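PDB 4R7K: putative from Helicobacter pylori J99, which is of unknown function but belongs to the SRPBCC superfamily, many of whose members bind hydrophobic ligands, and may therefore do so too. Local coordinates for residues G178-A181 with W182-L186; K36-P39 with G40-D43; I80-Y83 with H84-N87; E113-D116 with A117-R120. All coordinates share one frame; numbering follows the deposited sequence.

Contact 1 of 4, residues G178-A181 with W182-L186; sequences GHQA and WLDGL
Trp182 N, Leu183 N, Asp184 N and Gly185 N each hydrogen-bond to the carbonyl oxygen four residues earlier, from Gly178 O to Ala181 O, so the stretch is unbroken alpha-helix. It belongs to helix 174-190, the long C-terminal helix that packs on the antiparallel sheet in the helix-grip fold expected of an SRPBCC protein. The Asp184 N bond to Gln180 O measures 2.8 Å and is fairly straight, 160° at the hydrogen.

One turn apart, side chains meet on different flanks. With CG anti to the backbone nitrogen (chi1 -161°), Trp182 turns its indole so that CE3 comes 4.4 Å from His179 CD2, which lies at the indole edge near its plane. This aromatic flank is extended by His139, Trp141, Trp70 and Tyr74, whose rings meet the indole from several directions. Leu183 sets its CG 3.5 Å from His179 O and packs on Ile153 and Thr155 of strand 150-160.

Ala181 packs against Val171 of the third subunit. Gln180 hydrogen-bonds through OE1 to Asn48 ND2. The Gln180 amide and the Asp184 carboxylate are turned 70° apart. Asp184 bends back over its own helical turn, bringing CG within 3.2 Å of Gln180 O, while its OD1 lies 3.6 Å from Gln180 NE2.

Contact 2 of 4, residues K36-P39 with G40-D43; sequences KWIP and GETD
Thr42 and Trp37 approach with their side chains at about a right angle, the methyl of the threonine coming obliquely to the indole, with CG2 4.1 Å from Trp37 CE3. The same methyl rests 3.4 Å from Lys36 O, so one carbon touches both the ring and the backbone of the short 3-10 segment. The torsion of Thr42 (chi1 62°) sets OG1 between the backbone nitrogen and the carbonyl carbon; this leaves CG2 for the tryptophan, and OG1 is hydrogen-bonded to Ser158 OG. One face of the indole carries the lysine of its own segment: Lys36 CG lies 3.9 Å above the plane of the Trp37 ring, offset toward the rim. Tyr138 adds a stacked ring.

Ile38 and Glu41 behave quite differently, for they run side by side and point the same way. Ile38 CG2 touches Glu41 CG at 4.0 Å, a purely apolar contact along the shaft of an acid whose OE2 reaches outward to a salt bridge with Lys53 of the second subunit. Arg150 of that subunit donates to Pro39 O, so the loop is part of a subunit interface.

The backbone bond from Glu41 N to Ile38 O, 2.9 Å long, closes the turn that sets Ile38 and Glu41 next to each other. Pro39 takes the second position of the turn and Gly40 the third, with the positive phi (94°) that glycine readily adopts. Proline followed by glycine at these two central positions is the classic signature of a type II beta turn.

Contact 3 of 4, residues I80-Y83 with H84-N87; sequences IHMY and HQDN
A surface loop between helix 70-73 and strand 99-100 reverses direction at Tyr83 and His84, and this bend is marked by a CH-pi contact between neighbours. Tyr83 CB stands over the face of the imidazole, 3.6 Å from the His84 ring centroid and only 12° off the ring normal, so the methylene sits almost squarely above the middle of the ring. The tyrosine ring in turn carries His81, whose CD2 lies 4.0 Å above the plane of the Tyr83 ring and over its centre.

Across the bend the meeting is apolar to polar. Met82, present as selenomethionine, has its CB 3.6 Å from Asn87 O, and its CG lies 4.0 Å from Gln85 NE2. A sharp turn at chi2 (76°) then carries the selenium away from the opposite limb of the loop.

Gln85 crosses Met82 at a slant, its chain extended beyond CG, and its amide gathers several partners. NE2 makes a weak hydrogen bond to Asn87 O at 3.4 Å and another bond to Ile89 O, while OE1 is taken up by Thr94. With Asn87 OD1 accepting from Ile89 N as well, the two amide side chains tie residues 84-87 to the chain that follows.

The centre of the contact lies about 18 Å from the centre of the chain. Met82 packs on Leu90 and Ile80 on Phe98, just before strand 99-100, and Tyr83 OH reaches Glu106 of strand 103-114 through a weak hydrogen bond.

Contact 4 of 4, residues E113-D116 with A117-R120; sequences ELKD and AILR
The side chains of Glu113 and Arg120 run side by side and point the same way, their carboxylate and guanidinium planes 52° apart. Glu113 OE2 lies well out of the guanidinium plane and 4.6 Å from Arg120 NE, with no N-H directed at the oxygen, so any attraction is probably one of charge alone. Each finds its firmer partner nearby: OE2 forms a salt bridge with Arg32, and Arg120 NH1 donates to Ala30 O. The nearest approach of the two side chains is between the methylene carbon Arg120 CD and the carboxylate oxygen Glu113 OE2, 3.9 Å.

On the opposite face of the sheet Leu114 and Leu119 form a non-hydrogen-bonded pair, with Leu114 CD1 4.0 Å from Leu119 CB; both also pack on Val61 of helix 57-65. Nearer the tip, Lys115 runs beside Ile118, its CE 3.6 Å from Ile118 CG2, a branch held between backbone nitrogen and carbonyl carbon.

In the backbone between the two faces, Glu113 and Arg120 exchange two hydrogen bonds, and Lys115 N donates to Ile118 O at 2.8 Å. A water donates both to Glu113 O at 2.9 Å and to Ile118 O at 3.1 Å, giving each carbonyl a second partner.

With Asp116 and Ala117 at the tip and limbs running 170° apart, this is the tight end of an antiparallel beta hairpin joining strands 103-114 and 118-126.

Overall arrangement
The four local contacts follow one another along the chain as 2, 3, 4 and 1, and none touches another. Contact 1 lies nearest the middle, its centre about 10 Å from that of the chain; the others sit at 15 to 18 Å, where loops and a hairpin edge the fold. The nearest atoms of contact 1 come about 8 Å from both contact 3 and contact 4, and about 12 Å from contact 2. Contacts 2 and 3 are the most distant pair, with centres 29 Å apart. The central sheet relates contacts 1, 2 and 4: strand 150-160 lies beside contacts 1 and 2, while contact 4 joins two of its strands. No ligand site is established here.

Contact 1 of 4, residues G178-A181 with W182-L186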
loop_
_atom_site.group_PDB
_atom_site.type_symbol
_atom_site.label_atom_id
_atom_site.label_comp_id
_atom_site.label_asym_id
_atom_site.label_seq_id
_atom_site.Cartn_x
_atom_site.Cartn_y
_atom_site.Cartn_z
ATOM N N GLY A 178 1.186 -5.439 -5.714
ATOM C CA GLY A 178 1.415 -6.879 -5.806
ATOM C C GLY A 178 2.595 -7.185 -6.725
ATOM O O GLY A 178 3.466 -7.975 -6.396
ATOM N N HIS A 179 2.627 -6.548 -7.875
ATOM C CA HIS A 179 3.726 -6.788 -8.800
ATOM C C HIS A 179 5.048 -6.278 -8.287
ATOM O O HIS A 179 6.114 -6.908 -8.521
ATOM C CB HIS A 179 3.390 -6.245 -10.154
ATOM C CG HIS A 179 2.451 -7.126 -10.909
ATOM N ND1 HIS A 179 2.241 -6.996 -12.260
ATOM C CD2 HIS A 179 1.773 -8.235 -10.523
ATOM C CE1 HIS A 179 1.381 -7.921 -12.658
ATOM N NE2 HIS A 179 1.104 -8.703 -11.628
ATOM N N GLN A 180 5.009 -5.191 -7.529
ATOM C CA GLN A 180 6.238 -4.701 -6.915
ATOM C C GLN A 180 6.757 -5.747 -5.953
ATOM O O GLN A 180 7.982 -5.936 -5.818
ATOM C CB GLN A 180 6.006 -3.405 -6.162
ATOM C CG GLN A 180 7.295 -2.703 -5.813
ATOM C CD GLN A 180 8.062 -2.200 -7.033
ATOM O OE1 GLN A 180 7.486 -1.864 -8.085
ATOM N NE2 GLN A 180 9.368 -2.085 -6.878
ATOM N N ALA A 181 5.837 -6.370 -5.216
ATOM C CA ALA A 181 6.224 -7.425 -4.270
ATOM C C ALA A 181 6.841 -8.627 -4.991
ATOM O O ALA A 181 7.742 -9.278 -4.456
ATOM C CB ALA A 181 5.034 -7.867 -3.411
ATOM N N TRP A 182 6.346 -8.920 -6.198
ATOM C CA TRP A 182 6.870 -10.026 -7.005
ATOM C C TRP A 182 8.315 -9.690 -7.345
ATOM O O TRP A 182 9.210 -10.507 -7.114
ATOM C CB TRP A 182 6.100 -10.212 -8.319
ATOM C CG TRP A 182 6.296 -11.585 -8.961
ATOM C CD1 TRP A 182 7.433 -12.344 -8.949
ATOM C CD2 TRP A 182 5.357 -12.289 -9.798
ATOM N NE1 TRP A 182 7.230 -13.515 -9.637
ATOM C CE2 TRP A 182 5.964 -13.505 -10.170
ATOM C CE3 TRP A 182 4.027 -12.040 -10.200
ATOM C CZ2 TRP A 182 5.314 -14.456 -10.962
ATOM C CZ3 TRP A 182 3.376 -13.001 -10.986
ATOM C CH2 TRP A 182 4.015 -14.187 -11.343
ATOM N N LEU A 183 8.554 -8.474 -7.843
ATOM C CA LEU A 183 9.915 -8.059 -8.198
ATOM C C LEU A 183 10.843 -8.009 -6.997
ATOM O O LEU A 183 11.970 -8.487 -7.077
ATOM C CB LEU A 183 9.951 -6.688 -8.894
ATOM C CG LEU A 183 9.203 -6.526 -10.213
ATOM C CD1 LEU A 183 9.441 -5.149 -10.732
ATOM C CD2 LEU A 183 9.707 -7.507 -11.257
ATOM N N ASP A 184 10.372 -7.456 -5.869
ATOM C CA ASP A 184 11.241 -7.336 -4.702
ATOM C C ASP A 184 11.595 -8.732 -4.191
ATOM O O ASP A 184 12.726 -8.969 -3.757
ATOM C CB ASP A 184 10.593 -6.499 -3.610
ATOM C CG ASP A 184 10.457 -5.005 -3.999
ATOM O OD1 ASP A 184 11.125 -4.525 -4.943
ATOM O OD2 ASP A 184 9.682 -4.323 -3.323
ATOM N N GLY A 185 10.638 -9.656 -4.259
ATOM C CA GLY A 185 10.875 -11.006 -3.825
ATOM C C GLY A 185 11.861 -11.729 -4.724
ATOM O O GLY A 185 12.775 -12.411 -4.250
ATOM N N LEU A 186 11.672 -11.577 -6.018
ATOM C CA LEU A 186 12.571 -12.188 -7.021
ATOM C C LEU A 186 14.014 -11.729 -6.808
ATOM O O LEU A 186 14.957 -12.517 -6.844
ATOM C CB LEU A 186 12.045 -11.818 -8.415
ATOM C CG LEU A 186 12.829 -12.255 -9.636
ATOM C CD1 LEU A 186 13.119 -13.746 -9.608
ATOM C CD2 LEU A 186 12.026 -11.898 -10.859
#

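Contact 2 of 4, residues K36-P39 with G40-D43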
loop_
_atom_site.group_PDB
_atom_site.type_symbol
_atom_site.label_atom_id
_atom_site.label_comp_id
_atom_site.label_asym_id
_atom_site.label_seq_id
_atom_site.Cartn_x
_atom_site.Cartn_y
_atom_site.Cartn_z
ATOM N N LYS A 36 -3.779 -6.788 -29.678
ATOM C CA LYS A 36 -4.878 -6.870 -28.735
ATOM C C LYS A 36 -4.584 -6.348 -27.317
ATOM O O LYS A 36 -5.502 -5.951 -26.597
ATOM C CB LYS A 36 -5.268 -8.351 -28.680
ATOM C CG LYS A 36 -6.223 -8.755 -27.609
ATOM C CD LYS A 36 -6.597 -10.216 -27.779
ATOM C CE LYS A 36 -7.525 -10.641 -26.663
ATOM N NZ LYS A 36 -7.899 -12.086 -26.751
ATOM N N TRP A 37 -3.315 -6.373 -26.918
ATOM C CA TRP A 37 -2.903 -6.049 -25.551
ATOM C C TRP A 37 -2.150 -4.741 -25.378
ATOM O O TRP A 37 -1.767 -4.399 -24.238
ATOM C CB TRP A 37 -2.019 -7.180 -25.032
ATOM C CG TRP A 37 -2.761 -8.472 -24.959
ATOM C CD1 TRP A 37 -2.583 -9.563 -25.742
ATOM C CD2 TRP A 37 -3.861 -8.772 -24.089
ATOM N NE1 TRP A 37 -3.483 -10.537 -25.403
ATOM C CE2 TRP A 37 -4.288 -10.076 -24.393
ATOM C CE3 TRP A 37 -4.521 -8.066 -23.093
ATOM C CZ2 TRP A 37 -5.340 -10.700 -23.717
ATOM C CZ3 TRP A 37 -5.550 -8.702 -22.387
ATOM C CH2 TRP A 37 -5.966 -9.982 -22.717
ATOM N N ILE A 38 -1.936 -4.029 -26.482
ATOM C CA ILE A 38 -1.183 -2.748 -26.472
ATOM C C ILE A 38 -1.634 -1.828 -25.324
ATOM O O ILE A 38 -2.799 -1.561 -25.163
ATOM C CB ILE A 38 -1.278 -2.031 -27.828
ATOM C CG1 ILE A 38 -0.482 -2.812 -28.873
ATOM C CG2 ILE A 38 -0.690 -0.613 -27.768
ATOM C CD1 ILE A 38 -0.680 -2.314 -30.267
ATOM N N PRO A 39 -0.700 -1.382 -24.513
ATOM C CA PRO A 39 -0.985 -0.531 -23.388
ATOM C C PRO A 39 -1.763 0.705 -23.821
ATOM O O PRO A 39 -1.420 1.370 -24.815
ATOM C CB PRO A 39 0.416 -0.218 -22.840
ATOM C CG PRO A 39 1.203 -1.466 -23.162
ATOM C CD PRO A 39 0.695 -1.872 -24.498
ATOM N N GLY A 40 -2.839 0.966 -23.110
ATOM C CA GLY A 40 -3.744 2.062 -23.429
ATOM C C GLY A 40 -4.916 1.632 -24.283
ATOM O O GLY A 40 -5.875 2.385 -24.414
ATOM N N GLU A 41 -4.835 0.451 -24.901
ATOM C CA GLU A 41 -5.955 -0.066 -25.720
ATOM C C GLU A 41 -6.823 -1.076 -24.934
ATOM O O GLU A 41 -7.762 -1.610 -25.480
ATOM C CB GLU A 41 -5.445 -0.728 -26.993
ATOM C CG GLU A 41 -4.599 0.191 -27.880
ATOM C CD GLU A 41 -5.421 1.240 -28.596
ATOM O OE1 GLU A 41 -6.658 1.051 -28.682
ATOM O OE2 GLU A 41 -4.831 2.246 -29.093
ATOM N N THR A 42 -6.481 -1.357 -23.674
ATOM C CA THR A 42 -7.241 -2.297 -22.845
ATOM C C THR A 42 -7.867 -1.575 -21.623
ATOM O O THR A 42 -8.025 -0.338 -21.624
ATOM C CB THR A 42 -6.377 -3.486 -22.430
ATOM O OG1 THR A 42 -5.285 -3.027 -21.652
ATOM C CG2 THR A 42 -5.849 -4.224 -23.655
ATOM N N ASP A 43 -8.205 -2.324 -20.584
ATOM C CA ASP A 43 -8.957 -1.777 -19.443
ATOM C C ASP A 43 -8.096 -1.435 -18.250
ATOM O O ASP A 43 -8.510 -0.654 -17.402
ATOM C CB ASP A 43 -10.063 -2.772 -19.059
ATOM C CG ASP A 43 -11.124 -2.921 -20.170
ATOM O OD1 ASP A 43 -11.607 -1.879 -20.659
ATOM O OD2 ASP A 43 -11.464 -4.072 -20.553
#

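Contact 3 of 4, residues I80-Y83 with H84-N87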
loop_
_atom_site.group_PDB
_atom_site.type_symbol
_atom_site.label_atom_id
_atom_site.label_comp_id
_atom_site.label_asym_id
_atom_site.label_seq_id
_atom_site.Cartn_x
_atom_site.Cartn_y
_atom_site.Cartn_z
ATOM N N ILE A 80 0.909 -24.075 -7.894
ATOM C CA ILE A 80 1.045 -24.011 -9.349
ATOM C C ILE A 80 0.849 -25.409 -9.916
ATOM O O ILE A 80 0.962 -26.399 -9.188
ATOM C CB ILE A 80 2.422 -23.493 -9.768
ATOM C CG1 ILE A 80 3.521 -24.452 -9.282
ATOM C CG2 ILE A 80 2.644 -22.095 -9.212
ATOM C CD1 ILE A 80 4.871 -24.215 -9.918
ATOM N N HIS A 81 0.584 -25.489 -11.216
ATOM C CA HIS A 81 0.377 -26.768 -11.890
ATOM C C HIS A 81 0.642 -26.658 -13.391
ATOM O O HIS A 81 0.072 -25.792 -14.052
ATOM C CB HIS A 81 -1.053 -27.259 -11.646
ATOM C CG HIS A 81 -1.365 -28.571 -12.295
ATOM N ND1 HIS A 81 -0.901 -29.769 -11.799
ATOM C CD2 HIS A 81 -2.109 -28.876 -13.385
ATOM C CE1 HIS A 81 -1.330 -30.756 -12.566
ATOM N NE2 HIS A 81 -2.063 -30.241 -13.537
HETATM N N MSE A 82 1.527 -27.513 -13.917
HETATM C CA MSE A 82 1.829 -27.551 -15.355
HETATM C C MSE A 82 1.020 -28.732 -15.866
HETATM O O MSE A 82 1.154 -29.852 -15.388
HETATM C CB MSE A 82 3.342 -27.598 -15.648
HETATM C CG MSE A 82 3.960 -26.193 -15.921
HETATM SE SE MSE A 82 4.134 -25.270 -14.209
HETATM C CE MSE A 82 4.630 -23.453 -14.788
ATOM N N TYR A 83 0.138 -28.478 -16.821
ATOM C CA TYR A 83 -0.753 -29.509 -17.342
ATOM C C TYR A 83 -0.109 -30.612 -18.177
ATOM O O TYR A 83 -0.574 -31.749 -18.147
ATOM C CB TYR A 83 -1.860 -28.866 -18.178
ATOM C CG TYR A 83 -2.896 -28.131 -17.381
ATOM C CD1 TYR A 83 -2.727 -26.792 -17.058
ATOM C CD2 TYR A 83 -4.068 -28.762 -16.984
ATOM C CE1 TYR A 83 -3.688 -26.105 -16.338
ATOM C CE2 TYR A 83 -5.040 -28.082 -16.262
ATOM C CZ TYR A 83 -4.838 -26.747 -15.944
ATOM O OH TYR A 83 -5.788 -26.049 -15.229
ATOM N N HIS A 84 0.947 -30.308 -18.926
ATOM C CA HIS A 84 1.503 -31.337 -19.827
ATOM C C HIS A 84 3.016 -31.414 -19.841
ATOM O O HIS A 84 3.612 -31.823 -20.835
ATOM C CB HIS A 84 0.968 -31.093 -21.238
ATOM C CG HIS A 84 -0.517 -30.900 -21.280
ATOM N ND1 HIS A 84 -1.107 -29.706 -21.635
ATOM C CD2 HIS A 84 -1.530 -31.727 -20.929
ATOM C CE1 HIS A 84 -2.421 -29.819 -21.541
ATOM N NE2 HIS A 84 -2.703 -31.036 -21.119
ATOM N N GLN A 85 3.630 -31.044 -18.725
ATOM C CA GLN A 85 5.073 -31.087 -18.597
ATOM C C GLN A 85 5.352 -31.795 -17.342
ATOM O O GLN A 85 4.600 -31.659 -16.387
ATOM C CB GLN A 85 5.685 -29.681 -18.420
ATOM C CG GLN A 85 5.232 -28.658 -19.412
ATOM C CD GLN A 85 6.138 -27.454 -19.463
ATOM O OE1 GLN A 85 6.196 -26.796 -20.478
ATOM N NE2 GLN A 85 6.887 -27.190 -18.386
ATOM N N ASP A 86 6.484 -32.474 -17.306
ATOM C CA ASP A 86 6.904 -33.208 -16.125
ATOM C C ASP A 86 7.786 -32.329 -15.254
ATOM O O ASP A 86 8.460 -32.805 -14.355
ATOM C CB ASP A 86 7.633 -34.503 -16.534
ATOM C CG ASP A 86 8.763 -34.262 -17.551
ATOM O OD1 ASP A 86 8.952 -33.099 -17.997
ATOM O OD2 ASP A 86 9.439 -35.256 -17.926
ATOM N N ASN A 87 7.760 -31.027 -15.507
ATOM C CA ASN A 87 8.586 -30.103 -14.765
ATOM C C ASN A 87 7.865 -28.765 -14.641
ATOM O O ASN A 87 6.812 -28.557 -15.252
ATOM C CB ASN A 87 9.925 -29.949 -15.480
ATOM C CG ASN A 87 9.774 -29.365 -16.871
ATOM O OD1 ASN A 87 9.436 -28.189 -17.031
ATOM N ND2 ASN A 87 10.028 -30.183 -17.886
#

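Contact 4 of 4, residues E113-D116 with A117-R120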
loop_
_atom_site.group_PDB
_atom_site.type_symbol
_atom_site.label_atom_id
_atom_site.label_comp_id
_atom_site.label_asym_id
_atom_site.label_seq_id
_atom_site.Cartn_x
_atom_site.Cartn_y
_atom_site.Cartn_z
ATOM N N GLU A 113 11.791 -15.976 -25.323
ATOM C CA GLU A 113 13.017 -15.784 -26.069
ATOM C C GLU A 113 14.118 -15.496 -25.063
ATOM O O GLU A 113 14.120 -14.453 -24.397
ATOM C CB GLU A 113 12.864 -14.636 -27.051
ATOM C CG GLU A 113 14.091 -14.455 -27.936
ATOM C CD GLU A 113 13.888 -13.430 -29.050
ATOM O OE1 GLU A 113 14.531 -13.573 -30.119
ATOM O OE2 GLU A 113 13.079 -12.498 -28.874
ATOM N N LEU A 114 15.047 -16.435 -24.925
ATOM C CA LEU A 114 16.126 -16.303 -23.962
ATOM C C LEU A 114 17.448 -16.243 -24.685
ATOM O O LEU A 114 17.815 -17.183 -25.382
ATOM C CB LEU A 114 16.114 -17.481 -22.988
ATOM C CG LEU A 114 17.275 -17.546 -21.972
ATOM C CD1 LEU A 114 17.333 -16.302 -21.085
ATOM C CD2 LEU A 114 17.170 -18.806 -21.120
ATOM N N LYS A 115 18.150 -15.131 -24.505
ATOM C CA LYS A 115 19.470 -14.902 -25.090
ATOM C C LYS A 115 20.468 -14.756 -23.939
ATOM O O LYS A 115 20.070 -14.713 -22.756
ATOM C CB LYS A 115 19.452 -13.660 -25.993
ATOM C CG LYS A 115 18.380 -13.757 -27.072
ATOM C CD LYS A 115 18.680 -12.928 -28.313
ATOM C CE LYS A 115 18.539 -11.440 -28.070
ATOM N NZ LYS A 115 19.094 -10.695 -29.237
ATOM N N ASP A 116 21.756 -14.683 -24.271
ATOM C CA ASP A 116 22.814 -14.550 -23.250
ATOM C C ASP A 116 22.590 -13.378 -22.289
ATOM O O ASP A 116 22.998 -13.436 -21.154
ATOM C CB ASP A 116 24.195 -14.334 -23.906
ATOM C CG ASP A 116 24.726 -15.577 -24.605
ATOM O OD1 ASP A 116 24.149 -16.666 -24.422
ATOM O OD2 ASP A 116 25.749 -15.465 -25.321
ATOM N N ALA A 117 21.973 -12.305 -22.753
ATOM C CA ALA A 117 21.819 -11.132 -21.898
ATOM C C ALA A 117 20.417 -10.532 -21.801
ATOM O O ALA A 117 20.265 -9.475 -21.242
ATOM C CB ALA A 117 22.793 -10.063 -22.344
ATOM N N ILE A 118 19.421 -11.219 -22.321
ATOM C CA ILE A 118 18.059 -10.731 -22.265
ATOM C C ILE A 118 17.046 -11.860 -22.392
ATOM O O ILE A 118 17.197 -12.800 -23.209
ATOM C CB ILE A 118 17.810 -9.648 -23.334
ATOM C CG1 ILE A 118 16.352 -9.201 -23.275
ATOM C CG2 ILE A 118 18.212 -10.164 -24.700
ATOM C CD1 ILE A 118 15.987 -7.979 -24.107
ATOM N N LEU A 119 16.036 -11.786 -21.529
ATOM C CA LEU A 119 14.932 -12.699 -21.538
ATOM C C LEU A 119 13.670 -11.916 -21.811
ATOM O O LEU A 119 13.410 -10.897 -21.180
ATOM C CB LEU A 119 14.744 -13.384 -20.168
ATOM C CG LEU A 119 13.417 -14.151 -20.009
ATOM C CD1 LEU A 119 13.396 -15.330 -20.950
ATOM C CD2 LEU A 119 13.185 -14.641 -18.574
ATOM N N ARG A 120 12.868 -12.429 -22.720
ATOM C CA ARG A 120 11.518 -11.958 -22.950
ATOM C C ARG A 120 10.579 -13.123 -22.690
ATOM O O ARG A 120 10.673 -14.191 -23.323
ATOM C CB ARG A 120 11.364 -11.452 -24.364
ATOM C CG ARG A 120 12.127 -10.153 -24.606
ATOM C CD ARG A 120 12.209 -9.878 -26.114
ATOM N NE ARG A 120 12.903 -8.633 -26.422
ATOM C CZ ARG A 120 12.323 -7.444 -26.407
ATOM N NH1 ARG A 120 11.059 -7.323 -26.046
ATOM N NH2 ARG A 120 13.016 -6.375 -26.710
HETATM O O HOH W 1 15.343 -12.155 -25.577
#